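Local structure of lipoprotein (Mycoplasma mycoides subsp. capri, 7ADK) at residues 429-443 / 576-588. The protein probably acts as a protease, being a mycoplasma lipoprotein of the DUF31 peptidase family in the PA clan. Sequence-based numbering, arbitrary orientation.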
ATOM      1  N   MET B 429      16.830 -22.385 -10.405  1.00 64.77           N
ATOM      2  CA  MET B 429      18.100 -22.424 -11.121  1.00 64.77           C
ATOM      3  C   MET B 429      18.264 -23.665 -11.987  1.00 64.77           C
ATOM      4  O   MET B 429      18.807 -23.570 -13.080  1.00 64.77           O
ATOM      5  CB  MET B 429      19.272 -22.190 -10.170  1.00 64.77           C
ATOM      6  CG  MET B 429      19.673 -23.367  -9.282  1.00 64.77           C
ATOM      7  SD  MET B 429      21.379 -23.281  -8.692  1.00 64.77           S
ATOM      8  CE  MET B 429      21.190 -22.010  -7.450  1.00 64.77           C
ATOM      9  N   ASP B 430      17.771 -24.825 -11.563  1.00 64.27           N
ATOM     10  CA  ASP B 430      18.078 -26.095 -12.216  1.00 64.27           C
ATOM     11  C   ASP B 430      16.972 -27.143 -12.006  1.00 64.27           C
ATOM     12  O   ASP B 430      16.117 -27.006 -11.130  1.00 64.27           O
ATOM     13  CB  ASP B 430      19.450 -26.568 -11.709  1.00 64.27           C
ATOM     14  CG  ASP B 430      20.092 -27.685 -12.518  1.00 64.27           C
ATOM     15  OD1 ASP B 430      19.712 -27.883 -13.678  1.00 64.27           O
ATOM     16  OD2 ASP B 430      20.990 -28.375 -11.990  1.00 64.27           O
ATOM     17  N   TYR B 431      17.002 -28.207 -12.804  1.00 68.15           N
ATOM     18  CA  TYR B 431      16.241 -29.433 -12.581  1.00 68.15           C
ATOM     19  C   TYR B 431      17.024 -30.674 -13.020  1.00 68.15           C
ATOM     20  O   TYR B 431      17.725 -30.660 -14.024  1.00 68.15           O
ATOM     21  CB  TYR B 431      14.862 -29.367 -13.244  1.00 68.15           C
ATOM     22  CG  TYR B 431      14.806 -29.092 -14.733  1.00 68.15           C
ATOM     23  CD1 TYR B 431      15.026 -30.117 -15.670  1.00 68.15           C
ATOM     24  CD2 TYR B 431      14.450 -27.809 -15.177  1.00 68.15           C
ATOM     25  CE1 TYR B 431      14.866 -29.863 -17.041  1.00 68.15           C
ATOM     26  CE2 TYR B 431      14.301 -27.543 -16.543  1.00 68.15           C
ATOM     27  CZ  TYR B 431      14.498 -28.574 -17.476  1.00 68.15           C
ATOM     28  OH  TYR B 431      14.368 -28.303 -18.793  1.00 68.15           O
ATOM     29  N   LEU B 432      16.863 -31.764 -12.278  1.00 74.89           N
ATOM     30  CA  LEU B 432      17.442 -33.061 -12.607  1.00 74.89           C
ATOM     31  C   LEU B 432      16.734 -33.603 -13.847  1.00 74.89           C
ATOM     32  O   LEU B 432      15.511 -33.550 -13.919  1.00 74.89           O
ATOM     33  CB  LEU B 432      17.288 -33.967 -11.379  1.00 74.89           C
ATOM     34  CG  LEU B 432      17.820 -35.392 -11.515  1.00 74.89           C
ATOM     35  CD1 LEU B 432      19.329 -35.447 -11.670  1.00 74.89           C
ATOM     36  CD2 LEU B 432      17.455 -36.172 -10.268  1.00 74.89           C
ATOM     37  N   ASP B 433      17.470 -34.083 -14.842  1.00 88.06           N
ATOM     38  CA  ASP B 433      16.915 -34.418 -16.153  1.00 88.06           C
ATOM     39  C   ASP B 433      16.985 -35.927 -16.445  1.00 88.06           C
ATOM     40  O   ASP B 433      17.987 -36.432 -16.951  1.00 88.06           O
ATOM     41  CB  ASP B 433      17.585 -33.525 -17.208  1.00 88.06           C
ATOM     42  CG  ASP B 433      16.910 -33.609 -18.577  1.00 88.06           C
ATOM     43  OD1 ASP B 433      16.022 -34.456 -18.763  1.00 88.06           O
ATOM     44  OD2 ASP B 433      17.233 -32.788 -19.458  1.00 88.06           O
ATOM     45  N   GLU B 434      15.926 -36.666 -16.100  1.00 95.97           N
ATOM     46  CA  GLU B 434      15.834 -38.120 -16.321  1.00 95.97           C
ATOM     47  C   GLU B 434      15.280 -38.480 -17.717  1.00 95.97           C
ATOM     48  O   GLU B 434      15.614 -39.516 -18.272  1.00 95.97           O
ATOM     49  CB  GLU B 434      14.881 -38.752 -15.290  1.00 95.97           C
ATOM     50  CG  GLU B 434      15.179 -38.437 -13.816  1.00 95.97           C
ATOM     51  CD  GLU B 434      14.300 -37.300 -13.271  1.00 95.97           C
ATOM     52  OE1 GLU B 434      13.821 -36.453 -14.056  1.00 95.97           O
ATOM     53  OE2 GLU B 434      14.047 -37.278 -12.050  1.00 95.97           O
ATOM     54  N   ASN B 435      14.407 -37.650 -18.274  1.00 98.31           N
ATOM     55  CA  ASN B 435      13.465 -37.958 -19.357  1.00 98.31           C
ATOM     56  C   ASN B 435      13.700 -37.119 -20.628  1.00 98.31           C
ATOM     57  O   ASN B 435      12.757 -36.595 -21.212  1.00 98.31           O
ATOM     58  CB  ASN B 435      12.019 -37.819 -18.839  1.00 98.31           C
ATOM     59  CG  ASN B 435      11.608 -38.751 -17.723  1.00 98.31           C
ATOM     60  OD1 ASN B 435      12.244 -39.747 -17.425  1.00 98.31           O
ATOM     61  ND2 ASN B 435      10.506 -38.462 -17.079  1.00 98.31           N
ATOM     62  N   ALA B 436      14.951 -36.950 -21.052  1.00 97.99           N
ATOM     63  CA  ALA B 436      15.330 -36.188 -22.249  1.00 97.99           C
ATOM     64  C   ALA B 436      14.753 -34.751 -22.290  1.00 97.99           C
ATOM     65  O   ALA B 436      14.372 -34.239 -23.341  1.00 97.99           O
ATOM     66  CB  ALA B 436      15.034 -37.026 -23.502  1.00 97.99           C
ATOM     67  N   GLY B 437      14.629 -34.112 -21.131  1.00 94.26           N
ATOM     68  CA  GLY B 437      14.060 -32.784 -20.917  1.00 94.26           C
ATOM     69  C   GLY B 437      12.537 -32.668 -21.033  1.00 94.26           C
ATOM     70  O   GLY B 437      12.027 -31.560 -20.901  1.00 94.26           O
ATOM     71  N   LYS B 438      11.797 -33.755 -21.294  1.00 92.85           N
ATOM     72  CA  LYS B 438      10.372 -33.718 -21.683  1.00 92.85           C
ATOM     73  C   LYS B 438       9.428 -33.223 -20.580  1.00 92.85           C
ATOM     74  O   LYS B 438       8.559 -32.401 -20.853  1.00 92.85           O
ATOM     75  CB  LYS B 438       9.938 -35.097 -22.193  1.00 92.85           C
ATOM     76  CG  LYS B 438      10.599 -35.483 -23.520  1.00 92.85           C
ATOM     77  CD  LYS B 438      10.164 -36.844 -24.054  1.00 92.85           C
ATOM     78  CE  LYS B 438      10.652 -38.005 -23.210  1.00 92.85           C
ATOM     79  NZ  LYS B 438      10.285 -39.292 -23.762  1.00 92.85           N
ATOM     80  N   ASN B 439       9.554 -33.736 -19.360  1.00 87.32           N
ATOM     81  CA  ASN B 439       8.618 -33.493 -18.251  1.00 87.32           C
ATOM     82  C   ASN B 439       9.303 -33.667 -16.874  1.00 87.32           C
ATOM     83  O   ASN B 439       9.166 -34.727 -16.260  1.00 87.32           O
ATOM     84  CB  ASN B 439       7.338 -34.362 -18.430  1.00 87.32           C
ATOM     85  CG  ASN B 439       7.530 -35.868 -18.621  1.00 87.32           C
ATOM     86  OD1 ASN B 439       8.575 -36.371 -18.999  1.00 87.32           O
ATOM     87  ND2 ASN B 439       6.516 -36.650 -18.380  1.00 87.32           N
ATOM     88  N   PRO B 440      10.063 -32.668 -16.379  1.00 73.75           N
ATOM     89  CA  PRO B 440      10.812 -32.754 -15.122  1.00 73.75           C
ATOM     90  C   PRO B 440       9.938 -32.559 -13.879  1.00 73.75           C
ATOM     91  O   PRO B 440       8.938 -31.855 -13.915  1.00 73.75           O
ATOM     92  CB  PRO B 440      11.878 -31.667 -15.223  1.00 73.75           C
ATOM     93  CG  PRO B 440      11.172 -30.586 -16.023  1.00 73.75           C
ATOM     94  CD  PRO B 440      10.328 -31.384 -17.005  1.00 73.75           C
ATOM     95  N   THR B 441      10.340 -33.147 -12.755  1.00 68.41           N
ATOM     96  CA  THR B 441       9.607 -33.090 -11.471  1.00 68.41           C
ATOM     97  C   THR B 441      10.438 -32.652 -10.259  1.00 68.41           C
ATOM     98  O   THR B 441       9.871 -32.271  -9.237  1.00 68.41           O
ATOM     99  CB  THR B 441       8.985 -34.454 -11.141  1.00 68.41           C
ATOM    100  OG1 THR B 441       9.999 -35.417 -10.987  1.00 68.41           O
ATOM    101  CG2 THR B 441       8.033 -34.953 -12.208  1.00 68.41           C
ATOM    102  N   LYS B 442      11.772 -32.662 -10.356  1.00 64.19           N
ATOM    103  CA  LYS B 442      12.700 -32.427  -9.247  1.00 64.19           C
ATOM    104  C   LYS B 442      13.587 -31.219  -9.529  1.00 64.19           C
ATOM    105  O   LYS B 442      14.415 -31.239 -10.435  1.00 64.19           O
ATOM    106  CB  LYS B 442      13.483 -33.725  -9.018  1.00 64.19           C
ATOM    107  CG  LYS B 442      14.198 -33.767  -7.668  1.00 64.19           C
ATOM    108  CD  LYS B 442      14.629 -35.202  -7.367  1.00 64.19           C
ATOM    109  CE  LYS B 442      15.084 -35.342  -5.921  1.00 64.19           C
ATOM    110  NZ  LYS B 442      14.834 -36.694  -5.387  1.00 64.19           N
ATOM    111  N   PHE B 443      13.368 -30.155  -8.764  1.00 62.54           N
ATOM    112  CA  PHE B 443      13.846 -28.797  -9.037  1.00 62.54           C
ATOM    113  C   PHE B 443      14.755 -28.278  -7.928  1.00 62.54           C
ATOM    114  O   PHE B 443      14.577 -28.626  -6.767  1.00 62.54           O
ATOM    115  CB  PHE B 443      12.660 -27.850  -9.212  1.00 62.54           C
ATOM    116  CG  PHE B 443      11.910 -28.024 -10.511  1.00 62.54           C
ATOM    117  CD1 PHE B 443      10.962 -29.042 -10.656  1.00 62.54           C
ATOM    118  CD2 PHE B 443      12.170 -27.163 -11.581  1.00 62.54           C
ATOM    119  CE1 PHE B 443      10.245 -29.175 -11.847  1.00 62.54           C
ATOM    120  CE2 PHE B 443      11.450 -27.287 -12.775  1.00 62.54           C
ATOM    121  CZ  PHE B 443      10.481 -28.287 -12.901  1.00 62.54           C
ATOM    122  N   ASN B 576       1.720 -33.419 -14.406  1.00 81.42           N
ATOM    123  CA  ASN B 576       2.714 -32.765 -15.267  1.00 81.42           C
ATOM    124  C   ASN B 576       2.293 -31.332 -15.631  1.00 81.42           C
ATOM    125  O   ASN B 576       3.138 -30.438 -15.729  1.00 81.42           O
ATOM    126  CB  ASN B 576       2.954 -33.610 -16.528  1.00 81.42           C
ATOM    127  CG  ASN B 576       3.693 -34.920 -16.326  1.00 81.42           C
ATOM    128  OD1 ASN B 576       4.042 -35.602 -17.275  1.00 81.42           O
ATOM    129  ND2 ASN B 576       4.037 -35.304 -15.124  1.00 81.42           N
ATOM    130  N   LYS B 577       0.991 -31.085 -15.786  1.00 78.46           N
ATOM    131  CA  LYS B 577       0.458 -29.733 -15.974  1.00 78.46           C
ATOM    132  C   LYS B 577       0.467 -28.923 -14.686  1.00 78.46           C
ATOM    133  O   LYS B 577       0.812 -27.754 -14.719  1.00 78.46           O
ATOM    134  CB  LYS B 577      -0.940 -29.790 -16.592  1.00 78.46           C
ATOM    135  CG  LYS B 577      -0.884 -30.214 -18.058  1.00 78.46           C
ATOM    136  CD  LYS B 577      -2.205 -30.006 -18.799  1.00 78.46           C
ATOM    137  CE  LYS B 577      -3.359 -30.878 -18.315  1.00 78.46           C
ATOM    138  NZ  LYS B 577      -3.194 -32.293 -18.668  1.00 78.46           N
ATOM    139  N   LEU B 578       0.179 -29.524 -13.545  1.00 74.27           N
ATOM    140  CA  LEU B 578       0.232 -28.850 -12.258  1.00 74.27           C
ATOM    141  C   LEU B 578       1.663 -28.455 -11.883  1.00 74.27           C
ATOM    142  O   LEU B 578       1.874 -27.337 -11.447  1.00 74.27           O
ATOM    143  CB  LEU B 578      -0.451 -29.684 -11.196  1.00 74.27           C
ATOM    144  CG  LEU B 578      -0.601 -29.100  -9.828  1.00 74.27           C
ATOM    145  CD1 LEU B 578      -1.219 -27.840  -9.781  1.00 74.27           C
ATOM    146  CD2 LEU B 578      -1.317 -29.938  -8.940  1.00 74.27           C
ATOM    147  N   ILE B 579       2.674 -29.286 -12.147  1.00 69.69           N
ATOM    148  CA  ILE B 579       4.086 -28.903 -11.961  1.00 69.69           C
ATOM    149  C   ILE B 579       4.485 -27.769 -12.907  1.00 69.69           C
ATOM    150  O   ILE B 579       5.217 -26.863 -12.514  1.00 69.69           O
ATOM    151  CB  ILE B 579       5.021 -30.128 -12.072  1.00 69.69           C
ATOM    152  CG1 ILE B 579       4.773 -31.049 -10.864  1.00 69.69           C
ATOM    153  CG2 ILE B 579       6.500 -29.731 -12.126  1.00 69.69           C
ATOM    154  CD1 ILE B 579       5.438 -32.418 -10.941  1.00 69.69           C
ATOM    155  N   SER B 580       3.961 -27.752 -14.124  1.00 67.20           N
ATOM    156  CA  SER B 580       4.210 -26.655 -15.053  1.00 67.20           C
ATOM    157  C   SER B 580       3.535 -25.356 -14.625  1.00 67.20           C
ATOM    158  O   SER B 580       4.178 -24.325 -14.689  1.00 67.20           O
ATOM    159  CB  SER B 580       3.798 -27.033 -16.468  1.00 67.20           C
ATOM    160  OG  SER B 580       4.514 -28.166 -16.898  1.00 67.20           O
ATOM    161  N   LYS B 581       2.304 -25.385 -14.101  1.00 66.44           N
ATOM    162  CA  LYS B 581       1.631 -24.204 -13.531  1.00 66.44           C
ATOM    163  C   LYS B 581       2.282 -23.718 -12.234  1.00 66.44           C
ATOM    164  O   LYS B 581       2.358 -22.514 -12.028  1.00 66.44           O
ATOM    165  CB  LYS B 581       0.133 -24.487 -13.332  1.00 66.44           C
ATOM    166  CG  LYS B 581      -0.658 -24.616 -14.637  1.00 66.44           C
ATOM    167  CD  LYS B 581      -0.826 -23.325 -15.450  1.00 66.44           C
ATOM    168  CE  LYS B 581      -1.731 -22.290 -14.777  1.00 66.44           C
ATOM    169  NZ  LYS B 581      -1.973 -21.138 -15.657  1.00 66.44           N
ATOM    170  N   ILE B 582       2.847 -24.583 -11.395  1.00 63.55           N
ATOM    171  CA  ILE B 582       3.659 -24.210 -10.226  1.00 63.55           C
ATOM    172  C   ILE B 582       4.939 -23.480 -10.649  1.00 63.55           C
ATOM    173  O   ILE B 582       5.231 -22.374 -10.194  1.00 63.55           O
ATOM    174  CB  ILE B 582       3.986 -25.467  -9.375  1.00 63.55           C
ATOM    175  CG1 ILE B 582       2.731 -25.945  -8.630  1.00 63.55           C
ATOM    176  CG2 ILE B 582       5.078 -25.185  -8.342  1.00 63.55           C
ATOM    177  CD1 ILE B 582       2.798 -27.381  -8.111  1.00 63.55           C
ATOM    178  N   THR B 583       5.717 -24.089 -11.552  1.00 61.61           N
ATOM    179  CA  THR B 583       7.063 -23.641 -11.942  1.00 61.61           C
ATOM    180  C   THR B 583       7.074 -22.614 -13.079  1.00 61.61           C
ATOM    181  O   THR B 583       8.118 -22.436 -13.702  1.00 61.61           O
ATOM    182  CB  THR B 583       7.999 -24.818 -12.270  1.00 61.61           C
ATOM    183  OG1 THR B 583       7.570 -25.529 -13.407  1.00 61.61           O
ATOM    184  CG2 THR B 583       8.106 -25.767 -11.080  1.00 61.61           C
ATOM    185  N   ASN B 584       5.942 -21.974 -13.400  1.00 62.27           N
ATOM    186  CA  ASN B 584       5.772 -21.045 -14.531  1.00 62.27           C
ATOM    187  C   ASN B 584       6.367 -21.587 -15.846  1.00 62.27           C
ATOM    188  O   ASN B 584       6.904 -20.858 -16.677  1.00 62.27           O
ATOM    189  CB  ASN B 584       6.310 -19.668 -14.148  1.00 62.27           C
ATOM    190  CG  ASN B 584       5.349 -18.765 -13.407  1.00 62.27           C
ATOM    191  OD1 ASN B 584       4.192 -18.649 -13.737  1.00 62.27           O
ATOM    192  ND2 ASN B 584       5.817 -18.006 -12.454  1.00 62.27           N
ATOM    193  N   ASN B 585       6.293 -22.900 -16.013  1.00 67.41           N
ATOM    194  CA  ASN B 585       6.786 -23.690 -17.130  1.00 67.41           C
ATOM    195  C   ASN B 585       8.278 -23.491 -17.480  1.00 67.41           C
ATOM    196  O   ASN B 585       8.642 -23.456 -18.651  1.00 67.41           O
ATOM    197  CB  ASN B 585       5.817 -23.538 -18.307  1.00 67.41           C
ATOM    198  CG  ASN B 585       5.863 -24.712 -19.254  1.00 67.41           C
ATOM    199  OD1 ASN B 585       6.531 -25.712 -19.066  1.00 67.41           O
ATOM    200  ND2 ASN B 585       5.122 -24.654 -20.320  1.00 67.41           N
ATOM    201  N   TYR B 586       9.152 -23.390 -16.476  1.00 63.58           N
ATOM    202  CA  TYR B 586      10.615 -23.253 -16.667  1.00 63.58           C
ATOM    203  C   TYR B 586      11.256 -24.358 -17.528  1.00 63.58           C
ATOM    204  O   TYR B 586      12.265 -24.132 -18.199  1.00 63.58           O
ATOM    205  CB  TYR B 586      11.282 -23.208 -15.280  1.00 63.58           C
ATOM    206  CG  TYR B 586      12.781 -23.001 -15.312  1.00 63.58           C
ATOM    207  CD1 TYR B 586      13.322 -21.778 -15.746  1.00 63.58           C
ATOM    208  CD2 TYR B 586      13.655 -23.980 -14.801  1.00 63.58           C
ATOM    209  CE1 TYR B 586      14.705 -21.542 -15.678  1.00 63.58           C
ATOM    210  CE2 TYR B 586      15.045 -23.751 -14.744  1.00 63.58           C
ATOM    211  CZ  TYR B 586      15.567 -22.524 -15.188  1.00 63.58           C
ATOM    212  OH  TYR B 586      16.890 -22.242 -15.124  1.00 63.58           O
ATOM    213  N   SER B 587      10.671 -25.547 -17.578  1.00 66.46           N
ATOM    214  CA  SER B 587      11.078 -26.620 -18.493  1.00 66.46           C
ATOM    215  C   SER B 587      11.006 -26.209 -19.963  1.00 66.46           C
ATOM    216  O   SER B 587      11.970 -26.380 -20.702  1.00 66.46           O
ATOM    217  CB  SER B 587      10.203 -27.850 -18.275  1.00 66.46           C
ATOM    218  OG  SER B 587      10.588 -28.922 -19.098  1.00 66.46           O
ATOM    219  N   GLU B 588       9.880 -25.662 -20.408  1.00 73.03           N
ATOM    220  CA  GLU B 588       9.622 -25.364 -21.822  1.00 73.03           C
ATOM    221  C   GLU B 588       9.926 -23.922 -22.223  1.00 73.03           C
ATOM    222  O   GLU B 588      10.067 -23.631 -23.409  1.00 73.03           O
ATOM    223  CB  GLU B 588       8.178 -25.741 -22.187  1.00 73.03           C
ATOM    224  CG  GLU B 588       7.844 -27.220 -21.977  1.00 73.03           C
ATOM    225  CD  GLU B 588       8.909 -28.144 -22.565  1.00 73.03           C
ATOM    226  OE1 GLU B 588       9.187 -28.060 -23.778  1.00 73.03           O
ATOM    227  OE2 GLU B 588       9.487 -28.950 -21.810  1.00 73.03           O
TER
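A chi1 of -177° sets the ring of Tyr-586 trans to its own amide nitrogen, and the end of the side chain comes close to Met-429, while Phe-443, its CG beside the backbone N, turns its ring to Thr-583. These two aromatics anchor helix 575-582 and the loop after it against an antiparallel beta hairpin, strands 421-433 and 442-447, in a sheet of the peptidase region, consistent with the chymotrypsin-like fold of PA-clan peptidases.

CG2 of Thr-583 sits almost centrally over one face of Phe-443, 4.0 Å from the ring centroid and 12° off its normal, a CH-pi contact. Threonine suits this place just past the helix: its methyl meets the ring, while OG1 bonds to Ile-579 O, which also accepts the Thr-583 amide, from the opposite face of the carbonyl plane. CB of Tyr-431 covers the other face of Phe-443 near the rim, and Ile-579 adds its branches: CG2 lies 3.8 Å from CE1 of Phe-443, and CD1 packs on CG2 of Thr-441.

Tyr-586 combines a greasy ring with a polar end. Its CD2 meets the edge of the Tyr-431 ring, 3.9 Å from CD2 of that residue, whereas its hydroxyl donates to Met-429 O from above the carbonyl plane. That carbonyl belongs to a classic beta bulge in which Met-429 and Asp-430 both face Tyr-444. The puckered pyrrolidine of Pro-440 puts CG over the centre of one face of Tyr-431 and against CB of Ser-587.

At the partly exposed end of the contact, Asn-439 and Asn-576 suit an uncharged link, one amide offering N-H and the other C=O, their planes nearly perpendicular. ND2 of Asn-439 donates to OD1 of Asn-576 over 2.9 Å, nearly straight at 173°.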